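Bacillaene synthase decarboxylase PksI (Bacillus subtilis, PDB 4Q1K) catalyses the decarboxylation of a carrier-tethered 3-methylglutaconyl group to a 3-methylcrotonyl group during assembly of the antibiotic bacillaene. Local coordinates at residues Asp136-Ser141 against Val194-Leu199; Gln121-Gly126 against Arg142-Thr147; Ile34-Met39 against Ile73-Asp78; Met131-Asp136 against Thr162-Lys167. The protein carries 1 engineered substitution. All coordinates share one frame; numbering follows the deposited sequence.

Contact 1. Residues Asp136-Ser141 against Val194-Leu199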
loop_
_atom_site.group_PDB
_atom_site.type_symbol
_atom_site.label_atom_id
_atom_site.label_comp_id
_atom_site.label_asym_id
_atom_site.label_seq_id
_atom_site.Cartn_x
_atom_site.Cartn_y
_atom_site.Cartn_z
ATOM N N ASP B 136 8.141 2.357 14.502
ATOM C CA ASP B 136 6.692 2.442 14.288
ATOM C C ASP B 136 6.425 3.717 13.485
ATOM O O ASP B 136 5.468 3.789 12.748
ATOM C CB ASP B 136 6.081 2.642 15.692
ATOM C CG ASP B 136 6.416 1.443 16.588
ATOM O OD1 ASP B 136 5.924 0.309 16.249
ATOM O OD2 ASP B 136 7.343 1.544 17.417
ATOM N N ILE B 137 7.308 4.706 13.645
ATOM C CA ILE B 137 7.180 5.988 12.888
ATOM C C ILE B 137 8.493 6.296 12.235
ATOM O O ILE B 137 9.548 6.249 12.951
ATOM C CB ILE B 137 6.780 7.146 13.794
ATOM C CG1 ILE B 137 5.322 6.890 14.209
ATOM C CG2 ILE B 137 6.732 8.452 12.943
ATOM C CD1 ILE B 137 4.883 7.692 15.427
ATOM N N VAL B 138 8.520 6.487 10.923
ATOM C CA VAL B 138 9.875 6.749 10.284
ATOM C C VAL B 138 9.884 8.167 9.729
ATOM O O VAL B 138 8.941 8.515 9.068
ATOM C CB VAL B 138 10.088 5.752 9.125
ATOM C CG1 VAL B 138 11.389 6.154 8.326
ATOM C CG2 VAL B 138 10.148 4.281 9.704
ATOM N N ILE B 139 10.929 8.960 9.905
ATOM C CA ILE B 139 10.938 10.313 9.271
ATOM C C ILE B 139 12.213 10.385 8.447
ATOM O O ILE B 139 13.255 10.036 8.963
ATOM C CB ILE B 139 11.086 11.396 10.394
ATOM C CG1 ILE B 139 9.891 11.305 11.377
ATOM C CG2 ILE B 139 11.093 12.808 9.747
ATOM C CD1 ILE B 139 10.263 11.930 12.766
ATOM N N LEU B 140 12.169 10.813 7.201
ATOM C CA LEU B 140 13.358 10.914 6.407
ATOM C C LEU B 140 13.779 12.382 6.206
ATOM O O LEU B 140 12.948 13.273 6.357
ATOM C CB LEU B 140 13.120 10.348 4.992
ATOM C CG LEU B 140 12.528 8.926 4.903
ATOM C CD1 LEU B 140 12.377 8.592 3.385
ATOM C CD2 LEU B 140 13.407 7.921 5.643
ATOM N N SER B 141 15.055 12.568 5.830
ATOM C CA SER B 141 15.560 13.869 5.443
ATOM C C SER B 141 15.566 13.991 3.904
ATOM O O SER B 141 15.947 13.091 3.144
ATOM C CB SER B 141 17.013 13.988 5.928
ATOM O OG SER B 141 17.787 14.758 4.987
ATOM N N VAL B 194 5.917 7.902 -0.746
ATOM C CA VAL B 194 6.076 7.103 0.529
ATOM C C VAL B 194 5.258 7.770 1.625
ATOM O O VAL B 194 4.973 9.018 1.571
ATOM C CB VAL B 194 7.522 6.973 0.956
ATOM C CG1 VAL B 194 8.326 6.233 -0.110
ATOM C CG2 VAL B 194 8.156 8.340 1.272
ATOM N N PRO B 195 4.766 6.970 2.561
ATOM C CA PRO B 195 3.882 7.514 3.650
ATOM C C PRO B 195 4.671 8.204 4.767
ATOM O O PRO B 195 4.045 8.706 5.752
ATOM C CB PRO B 195 3.236 6.218 4.206
ATOM C CG PRO B 195 4.311 5.184 4.008
ATOM C CD PRO B 195 4.879 5.492 2.637
ATOM N N PHE B 196 5.981 8.122 4.717
ATOM C CA PHE B 196 6.791 8.749 5.789
ATOM C C PHE B 196 6.844 10.267 5.587
ATOM O O PHE B 196 6.908 10.757 4.451
ATOM C CB PHE B 196 8.287 8.344 5.700
ATOM C CG PHE B 196 8.504 6.854 5.675
ATOM C CD1 PHE B 196 7.590 6.003 6.292
ATOM C CD2 PHE B 196 9.567 6.312 4.957
ATOM C CE1 PHE B 196 7.788 4.628 6.289
ATOM C CE2 PHE B 196 9.728 4.937 4.910
ATOM C CZ PHE B 196 8.826 4.100 5.554
ATOM N N LYS B 197 6.856 10.986 6.713
ATOM C CA LYS B 197 7.175 12.405 6.708
ATOM C C LYS B 197 8.579 12.605 6.191
ATOM O O LYS B 197 9.469 11.900 6.660
ATOM C CB LYS B 197 7.166 12.916 8.136
ATOM C CG LYS B 197 7.205 14.477 8.136
ATOM C CD LYS B 197 5.816 15.016 7.803
ATOM C CE LYS B 197 5.921 16.557 7.821
ATOM N NZ LYS B 197 4.569 17.182 7.762
ATOM N N VAL B 198 8.743 13.494 5.199
ATOM C CA VAL B 198 10.080 13.822 4.703
ATOM C C VAL B 198 10.323 15.329 4.964
ATOM O O VAL B 198 9.487 16.159 4.530
ATOM C CB VAL B 198 10.205 13.511 3.211
ATOM C CG1 VAL B 198 11.632 13.828 2.760
ATOM C CG2 VAL B 198 9.905 11.975 2.988
ATOM N N LEU B 199 11.471 15.691 5.559
ATOM C CA LEU B 199 11.727 17.099 5.953
ATOM C C LEU B 199 13.172 17.442 5.653
ATOM O O LEU B 199 14.012 16.534 5.558
ATOM C CB LEU B 199 11.584 17.248 7.516
ATOM C CG LEU B 199 10.133 17.044 7.996
ATOM C CD1 LEU B 199 10.148 17.038 9.526
ATOM C CD2 LEU B 199 9.412 18.315 7.560
HETATM O O HOH W 1 6.495 9.800 9.309
#
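Phe196 slides its ring beneath Val138: CB of Val138 stands 3.8 Å from the centroid of the Phe196 ring and 13° off its normal, a CH-pi contact over the middle of one face. Leu140 meets the same ring at its edge, CD1 lying in the ring plane 3.9 Å from CD2 of Phe196. The ring gets there because CG of Phe196 turns anti to its own carbonyl carbon (chi1 -54°). Leu169, from helix 161-169, packs on Phe196 as well, and Ser172 of a neighbouring subunit reaches it, so the residue sits close to the trimer interface.

Beyond the ring the chains join as parallel strands, with 197-199, an outermost strand, within this chain, of the large sheet of this crotonase fold, next to 137-141. Leu140 N donates to Lys197 O at 3.0 Å, and Leu199 N returns the bond to Leu140 O at 2.9 Å. Val198 packs CG2 against CB of Leu140 on the face that also carries Leu140 towards Leu189, while Ile139 and Leu199 point to the other face, where Tyr207 touches both.

At the start of the pairing the strands are splayed, and Val138 O and Lys197 N stand 4.0 Å apart. A water fills the gap, giving a proton to Val138 O at 2.8 Å and accepting one from Lys197 N at 2.9 Å. Direct pairing therefore passes into a water-mediated link just where the Phe196 ring begins, and both backbone groups are satisfied although the strands have parted.

Contact 2. Residues Gln121-Gly126 against Arg142-Thr147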
loop_
_atom_site.group_PDB
_atom_site.type_symbol
_atom_site.label_atom_id
_atom_site.label_comp_id
_atom_site.label_asym_id
_atom_site.label_seq_id
_atom_site.Cartn_x
_atom_site.Cartn_y
_atom_site.Cartn_z
ATOM N N GLN B 121 17.771 11.598 10.143
ATOM C CA GLN B 121 18.146 12.970 9.716
ATOM C C GLN B 121 19.295 12.906 8.664
ATOM O O GLN B 121 19.547 13.894 7.947
ATOM C CB GLN B 121 18.549 13.834 10.926
ATOM C CG GLN B 121 20.033 13.819 11.329
ATOM C CD GLN B 121 20.620 12.422 11.649
ATOM O OE1 GLN B 121 19.910 11.444 11.978
ATOM N NE2 GLN B 121 21.928 12.326 11.502
ATOM N N GLY B 122 20.003 11.793 8.664
ATOM C CA GLY B 122 21.123 11.547 7.723
ATOM C C GLY B 122 20.943 10.293 6.903
ATOM O O GLY B 122 19.847 9.692 6.865
ATOM N N HIS B 123 22.004 9.911 6.203
ATOM C CA HIS B 123 21.879 8.777 5.273
ATOM C C HIS B 123 21.556 7.450 5.971
ATOM O O HIS B 123 22.009 7.216 7.115
ATOM C CB HIS B 123 23.172 8.597 4.507
ATOM C CG HIS B 123 23.627 9.878 3.877
ATOM N ND1 HIS B 123 24.815 10.515 4.235
ATOM C CD2 HIS B 123 23.010 10.681 2.986
ATOM C CE1 HIS B 123 24.933 11.627 3.524
ATOM N NE2 HIS B 123 23.852 11.744 2.759
ATOM N N GLY B 124 20.796 6.610 5.273
ATOM C CA GLY B 124 20.389 5.354 5.820
ATOM C C GLY B 124 20.733 4.335 4.723
ATOM O O GLY B 124 20.118 4.324 3.623
ATOM N N ILE B 125 21.716 3.489 5.008
ATOM C CA ILE B 125 22.319 2.632 3.989
ATOM C C ILE B 125 22.235 1.146 4.468
ATOM O O ILE B 125 22.647 0.826 5.583
ATOM C CB ILE B 125 23.824 2.989 3.798
ATOM C CG1 ILE B 125 23.938 4.474 3.404
ATOM C CG2 ILE B 125 24.502 2.039 2.772
ATOM C CD1 ILE B 125 25.318 5.037 3.587
ATOM N N GLY B 126 21.672 0.291 3.611
ATOM C CA GLY B 126 21.630 -1.123 3.776
ATOM C C GLY B 126 20.957 -1.487 5.059
ATOM O O GLY B 126 19.846 -1.082 5.327
ATOM N N ARG B 142 15.108 15.145 3.421
ATOM C CA ARG B 142 14.992 15.317 2.017
ATOM C C ARG B 142 16.319 15.145 1.249
ATOM O O ARG B 142 16.336 14.645 0.088
ATOM C CB ARG B 142 14.479 16.797 1.840
ATOM C CG ARG B 142 13.897 17.043 0.460
ATOM C CD ARG B 142 13.215 18.442 0.312
ATOM N NE ARG B 142 12.056 18.694 1.201
ATOM C CZ ARG B 142 11.600 19.933 1.437
ATOM N NH1 ARG B 142 12.199 20.983 0.880
ATOM N NH2 ARG B 142 10.543 20.140 2.198
ATOM N N GLU B 143 17.426 15.638 1.868
ATOM C CA GLU B 143 18.697 15.727 1.159
ATOM C C GLU B 143 19.620 14.513 1.460
ATOM O O GLU B 143 20.644 14.340 0.807
ATOM C CB GLU B 143 19.381 17.105 1.433
ATOM C CG GLU B 143 19.841 17.335 2.864
ATOM C CD GLU B 143 18.764 18.031 3.716
ATOM O OE1 GLU B 143 17.665 17.383 3.995
ATOM O OE2 GLU B 143 18.966 19.211 4.097
ATOM N N SER B 144 19.162 13.607 2.328
ATOM C CA SER B 144 19.943 12.381 2.618
ATOM C C SER B 144 19.669 11.278 1.626
ATOM O O SER B 144 18.555 11.264 0.975
ATOM C CB SER B 144 19.567 11.903 4.006
ATOM O OG SER B 144 20.070 12.931 4.943
ATOM N N VAL B 145 20.576 10.302 1.582
ATOM C CA VAL B 145 20.468 9.128 0.689
ATOM C C VAL B 145 19.994 7.888 1.423
ATOM O O VAL B 145 20.417 7.646 2.538
ATOM C CB VAL B 145 21.790 8.899 -0.020
ATOM C CG1 VAL B 145 21.720 7.621 -0.825
ATOM C CG2 VAL B 145 21.984 10.065 -0.995
ATOM N N TYR B 146 19.043 7.159 0.825
ATOM C CA TYR B 146 18.488 5.913 1.444
ATOM C C TYR B 146 18.654 4.809 0.431
ATOM O O TYR B 146 18.335 4.986 -0.729
ATOM C CB TYR B 146 17.025 6.073 1.861
ATOM C CG TYR B 146 16.949 7.229 2.886
ATOM C CD1 TYR B 146 17.339 7.043 4.205
ATOM C CD2 TYR B 146 16.534 8.517 2.473
ATOM C CE1 TYR B 146 17.389 8.130 5.099
ATOM C CE2 TYR B 146 16.552 9.593 3.348
ATOM C CZ TYR B 146 17.032 9.391 4.667
ATOM O OH TYR B 146 17.020 10.398 5.559
ATOM N N THR B 147 19.171 3.650 0.872
ATOM C CA THR B 147 19.300 2.582 -0.143
ATOM C C THR B 147 19.240 1.223 0.592
ATOM O O THR B 147 19.730 1.102 1.694
ATOM C CB THR B 147 20.607 2.710 -0.920
ATOM O OG1 THR B 147 20.796 1.579 -1.771
ATOM C CG2 THR B 147 21.802 2.711 0.040
#
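His123-Ile125 and Val145-Thr147 are neighbouring parallel strands of the small second sheet of the crotonase fold, which strand 183-185 completes beyond 145-147. Three backbone hydrogen bonds hold them together. Gly124 gives its N-H to Val145 O at 2.9 Å and takes one from Thr147 N on its own O at 3.0 Å; Gly126 N then donates to Thr147 O at 2.8 Å. Gly126 is the N-cap of helix 127-133, so the last bond of the pairing falls on the residue just before this helix. Gly126 lies about 11 Å from the side chain of the active-site residue His249.

Apolar contact between side chains is modest: on one face CG2 of Ile125 meets CG2 of Thr147 at 3.9 Å, the methyl of Thr147 being turned inward between its N and carbonyl carbon while OG1 bonds to Gly182 O. The other face has a ring against backbone instead, Tyr146 lying along Gly122-Gly124 with CD1 3.6 Å from Gly124 N.

Polar side chains close the end nearest Ser144. Its OG lies among Arg201, Ser141 and the carbonyl of Gln121, whose O is 3.2 Å from OG of Ser144 and at most a weak bond. Tyr146 spans the strand ends: OH bonds to Met120 O and Ser141 N, and sits 3.2 Å from Gly122 O.

Contact 3. Residues Ile34-Met39 against Ile73-Asp78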
loop_
_atom_site.group_PDB
_atom_site.type_symbol
_atom_site.label_atom_id
_atom_site.label_comp_id
_atom_site.label_asym_id
_atom_site.label_seq_id
_atom_site.Cartn_x
_atom_site.Cartn_y
_atom_site.Cartn_z
ATOM N N ILE B 34 10.346 10.441 27.569
ATOM C CA ILE B 34 10.872 10.314 26.199
ATOM C C ILE B 34 12.378 10.103 26.320
ATOM O O ILE B 34 13.098 10.962 26.954
ATOM C CB ILE B 34 10.709 11.668 25.449
ATOM C CG1 ILE B 34 9.199 12.017 25.485
ATOM C CG2 ILE B 34 11.243 11.518 23.986
ATOM C CD1 ILE B 34 8.842 13.324 24.740
ATOM N N ILE B 35 12.851 9.059 25.639
ATOM C CA ILE B 35 14.272 8.692 25.681
ATOM C C ILE B 35 14.771 8.782 24.223
ATOM O O ILE B 35 14.142 8.221 23.317
ATOM C CB ILE B 35 14.449 7.268 26.288
ATOM C CG1 ILE B 35 15.910 6.871 26.509
ATOM C CG2 ILE B 35 13.684 6.189 25.501
ATOM C CD1 ILE B 35 16.644 7.806 27.395
ATOM N N GLN B 36 15.879 9.455 24.064
ATOM C CA GLN B 36 16.562 9.582 22.765
ATOM C C GLN B 36 17.779 8.685 22.732
ATOM O O GLN B 36 18.617 8.701 23.665
ATOM C CB GLN B 36 16.877 11.045 22.460
ATOM C CG GLN B 36 17.661 11.265 21.149
ATOM C CD GLN B 36 17.922 12.757 20.993
ATOM O OE1 GLN B 36 17.011 13.486 20.675
ATOM N NE2 GLN B 36 19.084 13.211 21.341
ATOM N N VAL B 37 17.825 7.833 21.698
ATOM C CA VAL B 37 18.989 6.940 21.446
ATOM C C VAL B 37 19.775 7.532 20.256
ATOM O O VAL B 37 19.306 7.484 19.142
ATOM C CB VAL B 37 18.560 5.486 21.169
ATOM C CG1 VAL B 37 19.771 4.544 20.871
ATOM C CG2 VAL B 37 17.774 4.921 22.379
ATOM N N LYS B 38 20.921 8.181 20.527
ATOM C CA LYS B 38 21.649 8.839 19.449
ATOM C C LYS B 38 22.875 7.991 19.095
ATOM O O LYS B 38 23.827 7.879 19.898
ATOM C CB LYS B 38 22.164 10.179 19.928
ATOM C CG LYS B 38 22.975 10.865 18.818
ATOM C CD LYS B 38 23.327 12.277 19.266
ATOM C CE LYS B 38 24.271 12.996 18.301
ATOM N NZ LYS B 38 24.413 14.320 18.958
ATOM N N MET B 39 22.923 7.538 17.855
ATOM C CA MET B 39 24.073 6.759 17.333
ATOM C C MET B 39 25.143 7.769 16.891
ATOM O O MET B 39 24.864 8.667 16.055
ATOM C CB MET B 39 23.592 5.993 16.087
ATOM C CG MET B 39 22.548 4.981 16.530
ATOM S SD MET B 39 21.983 3.937 15.186
ATOM C CE MET B 39 20.933 5.135 14.289
ATOM N N ILE B 73 13.186 7.941 20.626
ATOM C CA ILE B 73 13.663 8.541 19.365
ATOM C C ILE B 73 15.049 7.930 19.072
ATOM O O ILE B 73 15.949 8.106 19.858
ATOM C CB ILE B 73 13.816 10.068 19.493
ATOM C CG1 ILE B 73 12.463 10.747 19.876
ATOM C CG2 ILE B 73 14.413 10.668 18.201
ATOM C CD1 ILE B 73 12.632 12.223 20.302
ATOM N N LEU B 74 15.144 7.253 17.941
ATOM C CA LEU B 74 16.387 6.616 17.443
ATOM C C LEU B 74 16.920 7.545 16.333
ATOM O O LEU B 74 16.196 7.861 15.370
ATOM C CB LEU B 74 16.150 5.202 16.875
ATOM C CG LEU B 74 17.319 4.514 16.180
ATOM C CD1 LEU B 74 18.420 4.308 17.279
ATOM C CD2 LEU B 74 16.834 3.160 15.685
ATOM N N THR B 75 18.153 8.043 16.495
ATOM C CA THR B 75 18.639 9.025 15.483
ATOM C C THR B 75 20.126 8.925 15.359
ATOM O O THR B 75 20.774 8.226 16.202
ATOM C CB THR B 75 18.239 10.482 15.895
ATOM O OG1 THR B 75 18.384 11.379 14.757
ATOM C CG2 THR B 75 19.076 11.037 17.143
ATOM N N GLY B 76 20.706 9.647 14.395
ATOM C CA GLY B 76 22.162 9.563 14.124
ATOM C C GLY B 76 22.872 10.844 14.547
ATOM O O GLY B 76 22.411 11.553 15.454
ATOM N N TYR B 77 23.995 11.167 13.894
ATOM C CA TYR B 77 24.675 12.407 14.132
ATOM C C TYR B 77 24.935 13.045 12.766
ATOM O O TYR B 77 25.140 12.313 11.769
ATOM C CB TYR B 77 26.016 12.183 14.946
ATOM C CG TYR B 77 27.065 11.554 14.022
ATOM C CD1 TYR B 77 28.033 12.366 13.371
ATOM C CD2 TYR B 77 27.044 10.188 13.753
ATOM C CE1 TYR B 77 28.961 11.821 12.476
ATOM C CE2 TYR B 77 27.947 9.635 12.829
ATOM C CZ TYR B 77 28.879 10.465 12.206
ATOM O OH TYR B 77 29.770 9.909 11.301
ATOM N N ASP B 78 24.956 14.387 12.764
ATOM C CA ASP B 78 25.321 15.171 11.548
ATOM C C ASP B 78 24.581 14.611 10.345
ATOM O O ASP B 78 23.347 14.532 10.358
ATOM C CB ASP B 78 26.854 15.145 11.325
ATOM C CG ASP B 78 27.604 15.974 12.397
ATOM O OD1 ASP B 78 26.934 16.706 13.181
ATOM O OD2 ASP B 78 28.840 15.856 12.456
#
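Val37 and Leu74 meet at the apolar centre, CG1 of Val37 lying 3.8 Å from CD1 of Leu74. CE of Met39 lies 4.0 Å from that same CD1 of Leu74. Met39 arrives there by a bend at its last torsion (chi3 -74°), which turns the terminal CE towards Leu74 and close to Thr75 O. Leu56, Ala59 and Ile63 of helix 50-65 cover Val37 on this face. On the other face CG2 of Ile34 touches CD1 of Ile73 at 4.0 Å, and the aliphatic part of Gln36 runs past Ile73 O towards the methyl of Thr75; Leu205 of helix 201-215 packs on both Gln36 and Ile73.

These are the two strands of a beta-alpha-beta unit, in which helix 50-65 carries the chain from strand 34-39 across to strand 71-75, its parallel neighbour in the large sheet. Four backbone bonds join them, passing back and forth: Ile73 N to Ile35 O, Val37 N to Ile73 O, Thr75 N to Val37 O, and Met39 N to Thr75 O. The last is 2.8 Å long and nearly straight, 175° at the hydrogen, with the donor in the carbonyl plane.

Past Thr75 the strand pairing ends. Lys38 stretches out fully extended, its CG 3.5 Å from Gly76 O, and its side chain crosses that of Tyr77 at about a right angle, CE beside CB. Met39 O lies in the plane of the Tyr77 ring at its edge, 3.5 Å from CD2. Thr75 OG1 bonds to Ala119 O on the next strand.

Contact 4. Residues Met131-Asp136 against Thr162-Lys167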
loop_
_atom_site.group_PDB
_atom_site.type_symbol
_atom_site.label_atom_id
_atom_site.label_comp_id
_atom_site.label_asym_id
_atom_site.label_seq_id
_atom_site.Cartn_x
_atom_site.Cartn_y
_atom_site.Cartn_z
ATOM N N MET B 131 17.112 -1.228 9.627
ATOM C CA MET B 131 16.891 -1.119 11.080
ATOM C C MET B 131 15.919 0.018 11.401
ATOM O O MET B 131 15.021 -0.149 12.291
ATOM C CB MET B 131 18.234 -0.897 11.820
ATOM C CG MET B 131 17.958 -0.570 13.307
ATOM S SD MET B 131 19.592 -0.200 14.090
ATOM C CE MET B 131 19.951 1.366 13.292
ATOM N N GLY B 132 16.021 1.157 10.674
ATOM C CA GLY B 132 15.142 2.291 10.893
ATOM C C GLY B 132 13.718 1.982 10.463
ATOM O O GLY B 132 12.793 2.403 11.116
ATOM N N LEU B 133 13.559 1.188 9.416
ATOM C CA LEU B 133 12.202 0.892 8.881
ATOM C C LEU B 133 11.390 0.039 9.828
ATOM O O LEU B 133 10.134 -0.031 9.710
ATOM C CB LEU B 133 12.282 0.158 7.510
ATOM C CG LEU B 133 12.918 0.995 6.426
ATOM C CD1 LEU B 133 12.995 0.082 5.176
ATOM C CD2 LEU B 133 12.028 2.227 6.115
ATOM N N PHE B 134 12.023 -0.690 10.782
ATOM C CA PHE B 134 11.246 -1.414 11.764
ATOM C C PHE B 134 10.694 -0.574 12.875
ATOM O O PHE B 134 9.938 -1.062 13.710
ATOM C CB PHE B 134 12.128 -2.464 12.412
ATOM C CG PHE B 134 12.219 -3.758 11.593
ATOM C CD1 PHE B 134 11.174 -4.703 11.650
ATOM C CD2 PHE B 134 13.328 -4.017 10.763
ATOM C CE1 PHE B 134 11.212 -5.884 10.885
ATOM C CE2 PHE B 134 13.422 -5.213 10.067
ATOM C CZ PHE B 134 12.337 -6.140 10.104
ATOM N N ALA B 135 11.045 0.707 12.910
ATOM C CA ALA B 135 10.426 1.658 13.917
ATOM C C ALA B 135 8.972 1.948 13.510
ATOM O O ALA B 135 8.533 1.659 12.406
ATOM C CB ALA B 135 11.208 2.976 13.929
ATOM N N ASP B 136 8.141 2.357 14.502
ATOM C CA ASP B 136 6.692 2.442 14.288
ATOM C C ASP B 136 6.425 3.717 13.485
ATOM O O ASP B 136 5.468 3.789 12.748
ATOM C CB ASP B 136 6.081 2.642 15.692
ATOM C CG ASP B 136 6.416 1.443 16.588
ATOM O OD1 ASP B 136 5.924 0.309 16.249
ATOM O OD2 ASP B 136 7.343 1.544 17.417
ATOM N N THR B 162 13.538 -8.021 3.191
ATOM C CA THR B 162 12.479 -8.403 2.179
ATOM C C THR B 162 11.099 -8.484 2.797
ATOM O O THR B 162 10.084 -8.569 2.083
ATOM C CB THR B 162 12.803 -9.809 1.541
ATOM O OG1 THR B 162 12.714 -10.831 2.587
ATOM C CG2 THR B 162 14.251 -9.801 0.983
ATOM N N PHE B 163 11.012 -8.377 4.119
ATOM C CA PHE B 163 9.677 -8.340 4.757
ATOM C C PHE B 163 9.336 -6.856 5.053
ATOM O O PHE B 163 8.242 -6.377 4.715
ATOM C CB PHE B 163 9.794 -9.126 6.064
ATOM C CG PHE B 163 8.567 -8.986 6.923
ATOM C CD1 PHE B 163 7.401 -9.618 6.528
ATOM C CD2 PHE B 163 8.561 -8.146 8.041
ATOM C CE1 PHE B 163 6.238 -9.523 7.305
ATOM C CE2 PHE B 163 7.370 -7.989 8.775
ATOM C CZ PHE B 163 6.200 -8.682 8.387
ATOM N N ILE B 164 10.286 -6.092 5.661
ATOM C CA ILE B 164 9.916 -4.746 6.195
ATOM C C ILE B 164 9.833 -3.691 5.101
ATOM O O ILE B 164 9.064 -2.717 5.208
ATOM C CB ILE B 164 10.839 -4.343 7.365
ATOM C CG1 ILE B 164 10.176 -3.237 8.272
ATOM C CG2 ILE B 164 12.158 -3.864 6.799
ATOM C CD1 ILE B 164 8.849 -3.626 8.942
ATOM N N VAL B 165 10.602 -3.870 4.031
ATOM C CA VAL B 165 10.499 -2.889 2.937
ATOM C C VAL B 165 9.087 -2.895 2.232
ATOM O O VAL B 165 8.506 -1.852 2.133
ATOM C CB VAL B 165 11.753 -2.957 1.978
ATOM C CG1 VAL B 165 11.562 -1.917 0.815
ATOM C CG2 VAL B 165 13.096 -2.695 2.767
ATOM N N PRO B 166 8.577 -4.053 1.780
ATOM C CA PRO B 166 7.223 -4.099 1.255
ATOM C C PRO B 166 6.229 -3.668 2.357
ATOM O O PRO B 166 5.233 -3.032 2.068
ATOM C CB PRO B 166 7.007 -5.572 0.885
ATOM C CG PRO B 166 8.383 -6.237 0.875
ATOM C CD PRO B 166 9.300 -5.354 1.709
ATOM N N LYS B 167 6.440 -4.151 3.602
ATOM C CA LYS B 167 5.427 -3.788 4.647
ATOM C C LYS B 167 5.290 -2.213 4.789
ATOM O O LYS B 167 4.197 -1.702 5.022
ATOM C CB LYS B 167 5.981 -4.406 5.959
ATOM C CG LYS B 167 5.077 -4.155 7.170
ATOM C CD LYS B 167 3.654 -4.537 6.896
ATOM C CE LYS B 167 3.462 -6.022 6.703
ATOM N NZ LYS B 167 2.019 -6.410 6.909
#
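Leu133, on helix 127-133, comes first and faces helix 161-169 at two points. Its CB lies 4.1 Å from CG1 of Ile164, and its CD1 reaches CG2 of Val165 at 3.7 Å, the two branched side chains meeting at a slant. The carbonyl oxygen of Leu133 also lies 3.5 Å from Ile164 CG1, and takes a hydrogen bond from NZ of Lys168. Behind Val165 come Ala174, Ile177 and Leu178 of helix 171-180, so a further helix backs this side of the contact; Phe196 packs against Leu133.

Phe134 follows and supplies the flat surface. Ile164 sits squarely over one face of its ring, with CG1 3.7 Å from the centroid and 8° off the normal. Around that central methylene, CD1 of Ile164 spreads over the CD1-CE1 side of the ring and CG2 over CE2, while CB stands 3.6 Å from CZ. This spread follows from the torsions of Ile164: CG1 is anti to its N (chi1 -159°), whereas CG2 takes the tighter place between N and the carbonyl carbon. Phe163 contributes more distantly, with CD2 4.5 Å from CE1 of Phe134, and Leu238 of helix 220-252 packs on Phe134 too.

After Phe134 the chain turns away through Ala135 towards strand 137-141. The side-chain contact is entirely apolar and buried, so the fit between the two segments probably rests on shape: one branched residue set over an aromatic face, with a leucine alongside and the polar Leu133 carbonyl beside it satisfied by Lys168.

In the fold
From the N terminus, contact 3 closes first: helix 50-65 fills much of its loop, which is complete before the others open. Contacts 2, 4 and 1 then begin in turn and close in the same order, so each crosses the other two and none nests. Contact 2 pairs strands of the small sheet, contact 4 packs helix 127-133 on helix 161-169, and contact 1 adds strand 197-199, outermost within this chain, to the large sheet that contact 3 also helps build. Gln121 bonds to Gly76 and Asp78, joining contacts 2 and 3; Leu199 O and Arg142 N join 1 and 2. Contacts 1 and 4 share Asp136, and Val138 packs on Gly132; Met39 against Met131 links 3 and 4.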